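Local coordinates for protein thymidylate synthase thyX (Helicobacter pylori, PDB 3N3Y) that probably catalyses the reductive methylation of dUMP to dTMP, using methylenetetrahydrofolate as methyl donor, NADPH as reductant and a bound FAD cofactor, at residues S81-A86 with L175-T180; L46-G51 with F210-K215; R98-V103 with V142-H147. One frame throughout, in Å; residues are numbered along the deposited sequence.

Interaction 1: residues S81-A86 with L175-T180; sequences SRHRIA and LQNLLT. With FAD (flavin-adenine dinucleotide), chain F.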
loop_
_atom_site.group_PDB
_atom_site.type_symbol
_atom_site.label_atom_id
_atom_site.label_comp_id
_atom_site.label_asym_id
_atom_site.label_seq_id
_atom_site.Cartn_x
_atom_site.Cartn_y
_atom_site.Cartn_z
ATOM N N SER A 81 -2.845 8.410 -11.962
ATOM C CA SER A 81 -3.159 8.506 -10.524
ATOM C C SER A 81 -3.782 7.257 -9.898
ATOM O O SER A 81 -3.623 7.037 -8.695
ATOM C CB SER A 81 -4.087 9.693 -10.266
ATOM O OG SER A 81 -3.351 10.888 -10.384
ATOM N N ARG A 82 -4.484 6.450 -10.700
ATOM C CA ARG A 82 -5.137 5.230 -10.189
ATOM C C ARG A 82 -4.172 4.069 -9.890
ATOM O O ARG A 82 -4.544 3.089 -9.222
ATOM C CB ARG A 82 -6.269 4.768 -11.120
ATOM C CG ARG A 82 -7.420 5.778 -11.244
ATOM C CD ARG A 82 -8.173 5.911 -9.922
ATOM N NE ARG A 82 -8.753 4.629 -9.527
ATOM C CZ ARG A 82 -9.910 4.161 -9.976
ATOM N NH1 ARG A 82 -10.634 4.887 -10.805
ATOM N NH2 ARG A 82 -10.358 2.977 -9.586
ATOM N N HIS A 83 -2.943 4.166 -10.382
ATOM C CA HIS A 83 -1.908 3.216 -9.962
ATOM C C HIS A 83 -1.332 3.649 -8.620
ATOM O O HIS A 83 -0.537 4.578 -8.532
ATOM C CB HIS A 83 -0.834 3.056 -11.030
ATOM C CG HIS A 83 -1.336 2.367 -12.255
ATOM N ND1 HIS A 83 -1.179 1.012 -12.460
ATOM C CD2 HIS A 83 -2.032 2.834 -13.320
ATOM C CE1 HIS A 83 -1.741 0.680 -13.612
ATOM N NE2 HIS A 83 -2.272 1.765 -14.148
ATOM N N ARG A 84 -1.775 2.970 -7.571
ATOM C CA ARG A 84 -1.572 3.432 -6.214
ATOM C C ARG A 84 -0.169 3.139 -5.680
ATOM O O ARG A 84 0.328 3.828 -4.777
ATOM C CB ARG A 84 -2.644 2.827 -5.302
ATOM C CG ARG A 84 -4.034 3.351 -5.623
ATOM C CD ARG A 84 -5.090 2.470 -5.050
ATOM N NE ARG A 84 -5.124 1.177 -5.724
ATOM C CZ ARG A 84 -6.006 0.231 -5.440
ATOM N NH1 ARG A 84 -6.915 0.451 -4.499
ATOM N NH2 ARG A 84 -5.988 -0.919 -6.094
ATOM N N ILE A 85 0.470 2.117 -6.228
ATOM C CA ILE A 85 1.788 1.762 -5.740
ATOM C C ILE A 85 2.858 2.513 -6.504
ATOM O O ILE A 85 3.594 1.940 -7.309
ATOM C CB ILE A 85 2.010 0.264 -5.742
ATOM C CG1 ILE A 85 0.793 -0.412 -5.104
ATOM C CG2 ILE A 85 3.295 -0.065 -4.966
ATOM C CD1 ILE A 85 0.995 -1.880 -4.854
ATOM N N ALA A 86 2.908 3.819 -6.233
ATOM C CA ALA A 86 3.830 4.736 -6.874
ATOM C C ALA A 86 3.782 6.065 -6.127
ATOM O O ALA A 86 2.901 6.284 -5.309
ATOM C CB ALA A 86 3.463 4.923 -8.344
ATOM N N LEU A 175 6.111 -1.040 -11.763
ATOM C CA LEU A 175 6.314 -0.598 -13.143
ATOM C C LEU A 175 5.926 -1.684 -14.136
ATOM O O LEU A 175 5.334 -1.382 -15.168
ATOM C CB LEU A 175 7.748 -0.128 -13.396
ATOM C CG LEU A 175 8.032 0.444 -14.788
ATOM C CD1 LEU A 175 7.056 1.573 -15.164
ATOM C CD2 LEU A 175 9.457 0.951 -14.843
ATOM N N GLN A 176 6.221 -2.946 -13.820
ATOM C CA GLN A 176 5.805 -4.029 -14.718
ATOM C C GLN A 176 4.295 -4.057 -14.873
ATOM O O GLN A 176 3.800 -4.201 -15.980
ATOM C CB GLN A 176 6.275 -5.405 -14.238
ATOM C CG GLN A 176 7.757 -5.655 -14.384
ATOM C CD GLN A 176 8.128 -7.091 -14.021
ATOM O OE1 GLN A 176 9.104 -7.645 -14.533
ATOM N NE2 GLN A 176 7.342 -7.701 -13.145
ATOM N N ASN A 177 3.579 -3.975 -13.746
ATOM C CA ASN A 177 2.121 -3.938 -13.731
ATOM C C ASN A 177 1.609 -2.778 -14.611
ATOM O O ASN A 177 0.842 -2.989 -15.539
ATOM C CB ASN A 177 1.602 -3.834 -12.274
ATOM C CG ASN A 177 0.052 -3.865 -12.170
ATOM O OD1 ASN A 177 -0.611 -4.785 -12.666
ATOM N ND2 ASN A 177 -0.516 -2.850 -11.518
ATOM N N LEU A 178 2.071 -1.563 -14.324
ATOM C CA LEU A 178 1.744 -0.386 -15.119
ATOM C C LEU A 178 1.910 -0.630 -16.629
ATOM O O LEU A 178 0.973 -0.401 -17.401
ATOM C CB LEU A 178 2.594 0.813 -14.683
ATOM C CG LEU A 178 2.304 2.155 -15.372
ATOM C CD1 LEU A 178 0.826 2.484 -15.284
ATOM C CD2 LEU A 178 3.127 3.292 -14.758
ATOM N N LEU A 179 3.094 -1.094 -17.037
ATOM C CA LEU A 179 3.396 -1.304 -18.450
ATOM C C LEU A 179 2.451 -2.302 -19.088
ATOM O O LEU A 179 1.993 -2.095 -20.210
ATOM C CB LEU A 179 4.834 -1.749 -18.659
ATOM C CG LEU A 179 5.904 -0.735 -18.262
ATOM C CD1 LEU A 179 7.282 -1.278 -18.590
ATOM C CD2 LEU A 179 5.683 0.581 -18.959
ATOM N N THR A 180 2.133 -3.366 -18.366
ATOM C CA THR A 180 1.198 -4.363 -18.870
ATOM C C THR A 180 -0.216 -3.805 -19.085
ATOM O O THR A 180 -0.796 -3.967 -20.157
ATOM C CB THR A 180 1.134 -5.572 -17.929
ATOM O OG1 THR A 180 2.446 -6.119 -17.797
ATOM C CG2 THR A 180 0.191 -6.649 -18.468
HETATM P PA FAD F . -2.061 -0.320 -8.252
HETATM O O1A FAD F . -0.743 0.398 -8.405
HETATM O O2A FAD F . -3.189 0.502 -7.682
HETATM O O5B FAD F . -1.816 -1.657 -7.414
HETATM C C5B FAD F . -0.706 -2.491 -7.690
HETATM C C4B FAD F . -1.085 -3.850 -7.150
HETATM O O4B FAD F . -1.249 -3.741 -5.745
HETATM C C3B FAD F . -2.440 -4.275 -7.688
HETATM O O3B FAD F . -2.330 -4.992 -8.901
HETATM C C2B FAD F . -3.027 -5.092 -6.562
HETATM O O2B FAD F . -2.499 -6.391 -6.649
HETATM C C1B FAD F . -2.382 -4.479 -5.336
HETATM N N9A FAD F . -3.234 -3.553 -4.581
HETATM C C8A FAD F . -3.033 -2.206 -4.464
HETATM N N7A FAD F . -3.997 -1.723 -3.650
HETATM C C5A FAD F . -4.795 -2.738 -3.249
HETATM C C6A FAD F . -5.921 -2.778 -2.436
HETATM N N6A FAD F . -6.298 -1.702 -1.727
HETATM N N1A FAD F . -6.528 -3.994 -2.221
HETATM C C2A FAD F . -6.033 -5.143 -2.802
HETATM N N3A FAD F . -4.923 -5.093 -3.606
HETATM C C4A FAD F . -4.324 -3.901 -3.826
HETATM N N1 FAD F . -11.197 2.266 -12.841
HETATM C C2 FAD F . -12.509 2.654 -12.601
HETATM O O2 FAD F . -12.857 3.077 -11.500
HETATM N N3 FAD F . -13.448 2.584 -13.601
HETATM C C4 FAD F . -13.081 2.118 -14.847
HETATM O O4 FAD F . -13.932 2.062 -15.735
HETATM C C4X FAD F . -11.762 1.724 -15.091
HETATM N N5 FAD F . -11.403 1.258 -16.329
HETATM C C5X FAD F . -10.105 0.881 -16.591
HETATM C C6 FAD F . -9.780 0.428 -17.870
HETATM C C7 FAD F . -8.480 0.037 -18.152
HETATM C C7M FAD F . -8.134 -0.458 -19.533
HETATM C C8 FAD F . -7.503 0.109 -17.160
HETATM C C8M FAD F . -6.099 -0.318 -17.483
HETATM C C9 FAD F . -7.831 0.558 -15.877
HETATM C C9A FAD F . -9.139 0.957 -15.583
HETATM N N10 FAD F . -9.499 1.420 -14.320
HETATM C C10 FAD F . -10.811 1.804 -14.083
HETATM C "C1'" FAD F . -8.490 1.530 -13.203
HETATM C "C2'" FAD F . -8.297 0.213 -12.450
HETATM O "O2'" FAD F . -9.471 -0.124 -11.753
HETATM C "C3'" FAD F . -7.117 0.284 -11.467
HETATM O "O3'" FAD F . -7.376 1.148 -10.379
HETATM C "C4'" FAD F . -5.828 0.760 -12.137
HETATM O "O4'" FAD F . -5.669 0.079 -13.365
HETATM C "C5'" FAD F . -4.624 0.478 -11.243
HETATM O "O5'" FAD F . -4.496 -0.931 -11.175
HETATM P P FAD F . -3.827 -1.720 -9.930
HETATM O O1P FAD F . -3.487 -3.128 -10.355
HETATM O O2P FAD F . -4.729 -1.693 -8.730
HETATM O O3P FAD F . -2.451 -0.924 -9.692
HETATM O O HOH W 1 0.818 -0.320 -10.874
#
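CD1 of L178 sits on one face of the H83 ring where the RHRX7S signature of ThyX, begun by R82-H83-R84, passes helix 172-182. With CG beside its own backbone N (chi1 -69°), H83 lays its imidazole between protein and cofactor. The leucine methyl makes a CH-pi contact over the ring centre, 3.4 Å from the centroid, and FAD C5' covers the opposite face. The rim is also held: NE2 is hydrogen-bonded to NE of R182, the residue predicted to activate dUMP, and ND1 to a water lying 2.9 Å away. That water also accepts from N177 ND2 and donates to FAD O1A, so it joins loop, helix and phosphate. N177, its CG anti to the backbone N (chi1 -177°), points its amide at the cofactor and donates through the same ND2 to FAD O1P at 3.2 Å.

R82 and R84, on either side of H83 in the sequence, hold the flavin and the diphosphate respectively. R82 forks NH1 and NH2 onto flavin O2 in the plane of its guanidinium; the bond from R82 NH1 to FAD O2 is 2.9 Å long. Its charge would probably stabilise negative charge on the pyrimidine side of a reduced flavin. NH1 also binds O3' of dUMP. R84 spans the diphosphate: NH2 reaches FAD O2P and also forms a salt bridge with E61 of the third subunit, while NH1 donates to A86 O of the second, in keeping with a site built by three monomers. One guanidinium face lies over adenine N7A. FAD O2A is gripped twice by R84, through the backbone N and, at 2.8 Å and an almost straight 175°, through NE.

Interaction 2: residues L46-G51 with F210-K215; sequences LIHRVG and FEDCLK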
loop_
_atom_site.group_PDB
_atom_site.type_symbol
_atom_site.label_atom_id
_atom_site.label_comp_id
_atom_site.label_asym_id
_atom_site.label_seq_id
_atom_site.Cartn_x
_atom_site.Cartn_y
_atom_site.Cartn_z
ATOM N N LEU A 46 19.675 -13.975 -13.363
ATOM C CA LEU A 46 18.957 -14.360 -12.149
ATOM C C LEU A 46 17.787 -13.421 -11.815
ATOM O O LEU A 46 16.707 -13.871 -11.422
ATOM C CB LEU A 46 19.926 -14.443 -10.960
ATOM C CG LEU A 46 19.304 -14.661 -9.573
ATOM C CD1 LEU A 46 18.824 -16.099 -9.394
ATOM C CD2 LEU A 46 20.300 -14.292 -8.495
ATOM N N ILE A 47 18.007 -12.119 -11.980
ATOM C CA ILE A 47 16.978 -11.135 -11.691
ATOM C C ILE A 47 15.758 -11.403 -12.559
ATOM O O ILE A 47 14.618 -11.367 -12.097
ATOM C CB ILE A 47 17.489 -9.707 -11.936
ATOM C CG1 ILE A 47 18.688 -9.419 -11.032
ATOM C CG2 ILE A 47 16.372 -8.701 -11.694
ATOM C CD1 ILE A 47 19.350 -8.082 -11.281
ATOM N N HIS A 48 16.015 -11.712 -13.821
ATOM C CA HIS A 48 14.955 -11.930 -14.782
ATOM C C HIS A 48 14.167 -13.203 -14.500
ATOM O O HIS A 48 12.940 -13.198 -14.532
ATOM C CB HIS A 48 15.538 -11.971 -16.197
ATOM C CG HIS A 48 14.504 -12.106 -17.266
ATOM N ND1 HIS A 48 13.870 -11.019 -17.829
ATOM C CD2 HIS A 48 13.982 -13.201 -17.870
ATOM C CE1 HIS A 48 13.007 -11.438 -18.739
ATOM N NE2 HIS A 48 13.055 -12.757 -18.783
ATOM N N ARG A 49 14.868 -14.297 -14.222
ATOM C CA ARG A 49 14.199 -15.581 -14.048
ATOM C C ARG A 49 13.389 -15.669 -12.753
ATOM O O ARG A 49 12.238 -16.114 -12.767
ATOM C CB ARG A 49 15.193 -16.741 -14.144
ATOM C CG ARG A 49 14.576 -18.084 -13.749
ATOM C CD ARG A 49 15.533 -19.254 -13.985
ATOM N NE ARG A 49 16.922 -18.868 -13.754
ATOM C CZ ARG A 49 17.529 -18.901 -12.571
ATOM N NH1 ARG A 49 16.869 -19.309 -11.488
ATOM N NH2 ARG A 49 18.800 -18.520 -12.476
ATOM N N VAL A 50 13.991 -15.249 -11.642
ATOM C CA VAL A 50 13.308 -15.256 -10.341
ATOM C C VAL A 50 12.274 -14.125 -10.227
ATOM O O VAL A 50 11.157 -14.329 -9.751
ATOM C CB VAL A 50 14.318 -15.170 -9.145
ATOM C CG1 VAL A 50 13.586 -15.168 -7.819
ATOM C CG2 VAL A 50 15.315 -16.328 -9.186
ATOM N N GLY A 51 12.657 -12.931 -10.663
ATOM C CA GLY A 51 11.748 -11.799 -10.675
ATOM C C GLY A 51 10.414 -12.089 -11.352
ATOM O O GLY A 51 9.424 -11.415 -11.085
ATOM N N PHE A 210 11.644 -5.612 -18.491
ATOM C CA PHE A 210 10.332 -5.071 -18.803
ATOM C C PHE A 210 9.920 -5.352 -20.231
ATOM O O PHE A 210 8.747 -5.225 -20.568
ATOM C CB PHE A 210 10.318 -3.561 -18.560
ATOM C CG PHE A 210 10.713 -3.179 -17.172
ATOM C CD1 PHE A 210 9.789 -3.241 -16.136
ATOM C CD2 PHE A 210 12.011 -2.777 -16.890
ATOM C CE1 PHE A 210 10.148 -2.901 -14.836
ATOM C CE2 PHE A 210 12.384 -2.428 -15.591
ATOM C CZ PHE A 210 11.444 -2.495 -14.559
ATOM N N GLU A 211 10.884 -5.736 -21.063
ATOM C CA GLU A 211 10.657 -5.838 -22.506
ATOM C C GLU A 211 9.344 -6.542 -22.875
ATOM O O GLU A 211 8.656 -6.137 -23.818
ATOM C CB GLU A 211 11.847 -6.521 -23.192
ATOM C CG GLU A 211 12.192 -7.888 -22.610
ATOM C CD GLU A 211 13.533 -8.426 -23.110
ATOM O OE1 GLU A 211 14.253 -9.086 -22.307
ATOM O OE2 GLU A 211 13.865 -8.185 -24.298
ATOM N N ASP A 212 8.996 -7.577 -22.115
ATOM C CA ASP A 212 7.877 -8.452 -22.461
ATOM C C ASP A 212 6.511 -8.015 -21.901
ATOM O O ASP A 212 5.475 -8.561 -22.293
ATOM C CB ASP A 212 8.198 -9.895 -22.050
ATOM C CG ASP A 212 9.565 -10.355 -22.556
ATOM O OD1 ASP A 212 9.872 -10.134 -23.752
ATOM O OD2 ASP A 212 10.338 -10.930 -21.755
ATOM N N CYS A 213 6.513 -7.046 -20.984
ATOM C CA CYS A 213 5.268 -6.427 -20.507
ATOM C C CYS A 213 4.485 -5.806 -21.666
ATOM O O CYS A 213 3.258 -5.918 -21.731
ATOM C CB CYS A 213 5.549 -5.333 -19.461
ATOM S SG CYS A 213 6.341 -5.876 -17.922
ATOM N N LEU A 214 5.220 -5.158 -22.568
ATOM C CA LEU A 214 4.655 -4.446 -23.715
ATOM C C LEU A 214 4.157 -5.391 -24.810
ATOM O O LEU A 214 3.461 -4.969 -25.737
ATOM C CB LEU A 214 5.703 -3.502 -24.304
ATOM C CG LEU A 214 6.364 -2.518 -23.340
ATOM C CD1 LEU A 214 7.450 -1.722 -24.058
ATOM C CD2 LEU A 214 5.325 -1.590 -22.748
ATOM N N LYS A 215 4.537 -6.663 -24.707
ATOM C CA LYS A 215 4.090 -7.684 -25.652
ATOM C C LYS A 215 2.664 -8.127 -25.329
ATOM O O LYS A 215 2.373 -8.583 -24.215
ATOM C CB LYS A 215 5.028 -8.900 -25.630
ATOM C CG LYS A 215 6.455 -8.613 -26.087
ATOM C CD LYS A 215 7.322 -9.867 -26.031
ATOM C CE LYS A 215 8.746 -9.580 -26.510
ATOM N NZ LYS A 215 9.666 -10.752 -26.347
#
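H48 leaves helix 41-51 with CG anti to its backbone N (chi1 -176°), which throws the imidazole outward toward the chain end, while D212 has CG beside its own N (chi1 -50°) and turns its carboxylate back to meet it. The two side chains cross at about a right angle, their ring and carboxylate planes 82° apart. D212 OD2 lies at the edge of the imidazole, near its plane, and its nearest ring atom is CE1 of H48 at 4.1 Å. E211 brings up a second carboxylate, obliquely, its OE1 4.5 Å from H48 CE1. Neither approach is close enough for a salt bridge. The two acidic groups would nevertheless tend to favour a protonated imidazole, although its charge is not seen.

The other carboxylate oxygen of D212, OD1, is taken on its anti side by K215, whose extended side chain reaches back over the turn to place NZ 2.7 Å from D212 OD1 in a salt bridge. This leaves OD2 as the carboxylate oxygen directed at the histidine.

The contact is a small one at the surface, joining an N-terminal helix to the C-terminal tail. Elsewhere on helix 41-51, L46 and I47 pack on I26, A22 and S23 of helix 20-30, whereas F210 and C213 fasten the tail to helix 172-182 through A172 and L179.

Interaction 3: residues R98-V103 with V142-H147; sequences RELKEV and VLLSEH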
loop_
_atom_site.group_PDB
_atom_site.type_symbol
_atom_site.label_atom_id
_atom_site.label_comp_id
_atom_site.label_asym_id
_atom_site.label_seq_id
_atom_site.Cartn_x
_atom_site.Cartn_y
_atom_site.Cartn_z
ATOM N N ARG A 98 -2.109 30.965 -13.174
ATOM C CA ARG A 98 -1.771 32.342 -13.529
ATOM C C ARG A 98 -0.751 32.443 -14.684
ATOM O O ARG A 98 -0.558 33.515 -15.275
ATOM C CB ARG A 98 -1.267 33.075 -12.291
ATOM C CG ARG A 98 -2.287 33.992 -11.635
ATOM C CD ARG A 98 -1.829 35.421 -11.862
ATOM N NE ARG A 98 -0.363 35.471 -11.951
ATOM C CZ ARG A 98 0.334 36.401 -12.606
ATOM N NH1 ARG A 98 -0.295 37.384 -13.241
ATOM N NH2 ARG A 98 1.664 36.344 -12.625
ATOM N N GLU A 99 -0.111 31.323 -15.009
ATOM C CA GLU A 99 0.732 31.245 -16.199
ATOM C C GLU A 99 0.005 31.720 -17.471
ATOM O O GLU A 99 0.649 32.128 -18.445
ATOM C CB GLU A 99 1.243 29.811 -16.393
ATOM C CG GLU A 99 0.162 28.802 -16.814
ATOM C CD GLU A 99 0.634 27.354 -16.697
ATOM O OE1 GLU A 99 1.842 27.146 -16.434
ATOM O OE2 GLU A 99 -0.197 26.426 -16.870
ATOM N N LEU A 100 -1.327 31.649 -17.463
ATOM C CA LEU A 100 -2.153 32.036 -18.622
ATOM C C LEU A 100 -2.447 33.539 -18.670
ATOM O O LEU A 100 -2.799 34.083 -19.716
ATOM C CB LEU A 100 -3.492 31.282 -18.623
ATOM C CG LEU A 100 -3.537 29.804 -19.004
ATOM C CD1 LEU A 100 -4.982 29.307 -19.044
ATOM C CD2 LEU A 100 -2.858 29.568 -20.346
ATOM N N LYS A 101 -2.325 34.192 -17.524
ATOM C CA LYS A 101 -2.568 35.619 -17.410
ATOM C C LYS A 101 -1.722 36.379 -18.424
ATOM O O LYS A 101 -2.128 37.419 -18.942
ATOM C CB LYS A 101 -2.209 36.074 -15.996
ATOM C CG LYS A 101 -2.400 37.549 -15.741
ATOM C CD LYS A 101 -3.810 37.846 -15.292
ATOM C CE LYS A 101 -3.896 39.275 -14.787
ATOM N NZ LYS A 101 -2.840 39.522 -13.765
ATOM N N GLU A 102 -0.555 35.828 -18.726
ATOM C CA GLU A 102 0.468 36.550 -19.463
ATOM C C GLU A 102 0.453 36.349 -20.979
ATOM O O GLU A 102 1.230 36.980 -21.687
ATOM C CB GLU A 102 1.847 36.189 -18.894
ATOM C CG GLU A 102 2.121 36.792 -17.504
ATOM C CD GLU A 102 2.379 35.748 -16.406
ATOM O OE1 GLU A 102 3.291 34.901 -16.569
ATOM O OE2 GLU A 102 1.680 35.795 -15.366
ATOM N N VAL A 103 -0.421 35.489 -21.489
ATOM C CA VAL A 103 -0.379 35.156 -22.918
ATOM C C VAL A 103 -1.483 35.814 -23.751
ATOM O O VAL A 103 -2.537 36.182 -23.220
ATOM C CB VAL A 103 -0.424 33.634 -23.145
ATOM C CG1 VAL A 103 0.457 32.917 -22.116
ATOM C CG2 VAL A 103 -1.852 33.135 -23.074
ATOM N N VAL A 142 -9.443 33.964 -20.609
ATOM C CA VAL A 142 -10.278 35.113 -20.294
ATOM C C VAL A 142 -10.678 35.194 -18.802
ATOM O O VAL A 142 -10.589 36.262 -18.194
ATOM C CB VAL A 142 -11.508 35.173 -21.222
ATOM C CG1 VAL A 142 -12.525 36.201 -20.731
ATOM C CG2 VAL A 142 -11.065 35.486 -22.667
ATOM N N LEU A 143 -11.096 34.076 -18.209
ATOM C CA LEU A 143 -11.492 34.078 -16.800
ATOM C C LEU A 143 -10.372 34.592 -15.921
ATOM O O LEU A 143 -10.592 35.396 -15.015
ATOM C CB LEU A 143 -11.878 32.676 -16.329
ATOM C CG LEU A 143 -13.143 32.076 -16.948
ATOM C CD1 LEU A 143 -13.264 30.596 -16.556
ATOM C CD2 LEU A 143 -14.381 32.864 -16.548
ATOM N N LEU A 144 -9.168 34.114 -16.203
ATOM C CA LEU A 144 -7.987 34.452 -15.425
ATOM C C LEU A 144 -7.443 35.854 -15.688
ATOM O O LEU A 144 -6.868 36.479 -14.792
ATOM C CB LEU A 144 -6.872 33.451 -15.734
ATOM C CG LEU A 144 -7.123 32.006 -15.334
ATOM C CD1 LEU A 144 -6.116 31.101 -16.008
ATOM C CD2 LEU A 144 -7.062 31.867 -13.828
ATOM N N SER A 145 -7.612 36.332 -16.920
ATOM C CA SER A 145 -6.830 37.451 -17.423
ATOM C C SER A 145 -7.601 38.760 -17.441
ATOM O O SER A 145 -7.044 39.831 -17.199
ATOM C CB SER A 145 -6.323 37.135 -18.827
ATOM O OG SER A 145 -5.395 38.109 -19.262
ATOM N N GLU A 146 -8.887 38.674 -17.733
ATOM C CA GLU A 146 -9.703 39.863 -17.833
ATOM C C GLU A 146 -10.559 40.039 -16.582
ATOM O O GLU A 146 -10.720 41.150 -16.088
ATOM C CB GLU A 146 -10.538 39.811 -19.116
ATOM C CG GLU A 146 -9.703 39.361 -20.328
ATOM C CD GLU A 146 -10.296 39.787 -21.675
ATOM O OE1 GLU A 146 -11.412 40.357 -21.679
ATOM O OE2 GLU A 146 -9.641 39.551 -22.726
ATOM N N HIS A 147 -11.078 38.945 -16.043
ATOM C CA HIS A 147 -11.902 39.027 -14.837
ATOM C C HIS A 147 -11.109 38.743 -13.557
ATOM O O HIS A 147 -11.629 38.875 -12.451
ATOM C CB HIS A 147 -13.088 38.074 -14.948
ATOM C CG HIS A 147 -13.816 38.182 -16.248
ATOM N ND1 HIS A 147 -14.662 39.230 -16.540
ATOM C CD2 HIS A 147 -13.824 37.377 -17.336
ATOM C CE1 HIS A 147 -15.161 39.066 -17.752
ATOM N NE2 HIS A 147 -14.670 37.948 -18.258
#
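L144, K101 and S145 carry most of this contact, with L100 completing its apolar side. L144, on the last turn of helix 127-145, directs CD1 at the facing loop. There it meets L100 at two points, CD1 of L144 lying 3.7 Å from both CD1 and CB of L100, as the two leucine side chains cross obliquely. L144 also packs on N151 and A154 of helix 151-154. L100 also touches L137 and L140 of helix 127-145 and the side chains of F120 and Y162, so the leucine pair is buried between the loop and two helices.

The motif facing the helix end is a type I beta turn from L100 to V103, running on from the 3-10 segment that includes L100. It brings K101 within 4.6 Å of S145, measured between their CA atoms. K101 starts out with CG anti to the backbone N and then bends at chi2 (88°), so its aliphatic part crosses the end of the helix: K101 CD comes 3.4 Å from L144 O and also touches CA of S145.

S145 supplies the polar link across the contact. With OG anti to its backbone N (chi1 -171°), it donates from OG to K101 O over 3.4 Å, a weak bond. Within the turn region, R98 is paired with E102 in a salt bridge, R98 NH2 to E102 OE2 2.8 Å. E99 forms a salt bridge with K91 through OE1 and a hydrogen bond with Y162 OH through OE2.

Interactions 1 and 2 are neighbours, their centres 16 Å apart, and meet at helix 172-182, which supplies one segment of interaction 1 and is packed on by the tail of interaction 2. The tail packs on Q176, L179 and T180, with CG of Q176 3.6 Å from CD1 of F210, while N177 and L178 touch H83. Interaction 1 is the one in the active site: the H83 side chain lies about 6 Å from a bound dUMP. Interaction 3 is remote, its nearest atoms about 17 Å from interaction 1 and about 29 Å from interaction 2, on the far side of the chain's centre from the latter. Even so, its L144 side chain is about 12 Å from a bound dUMP.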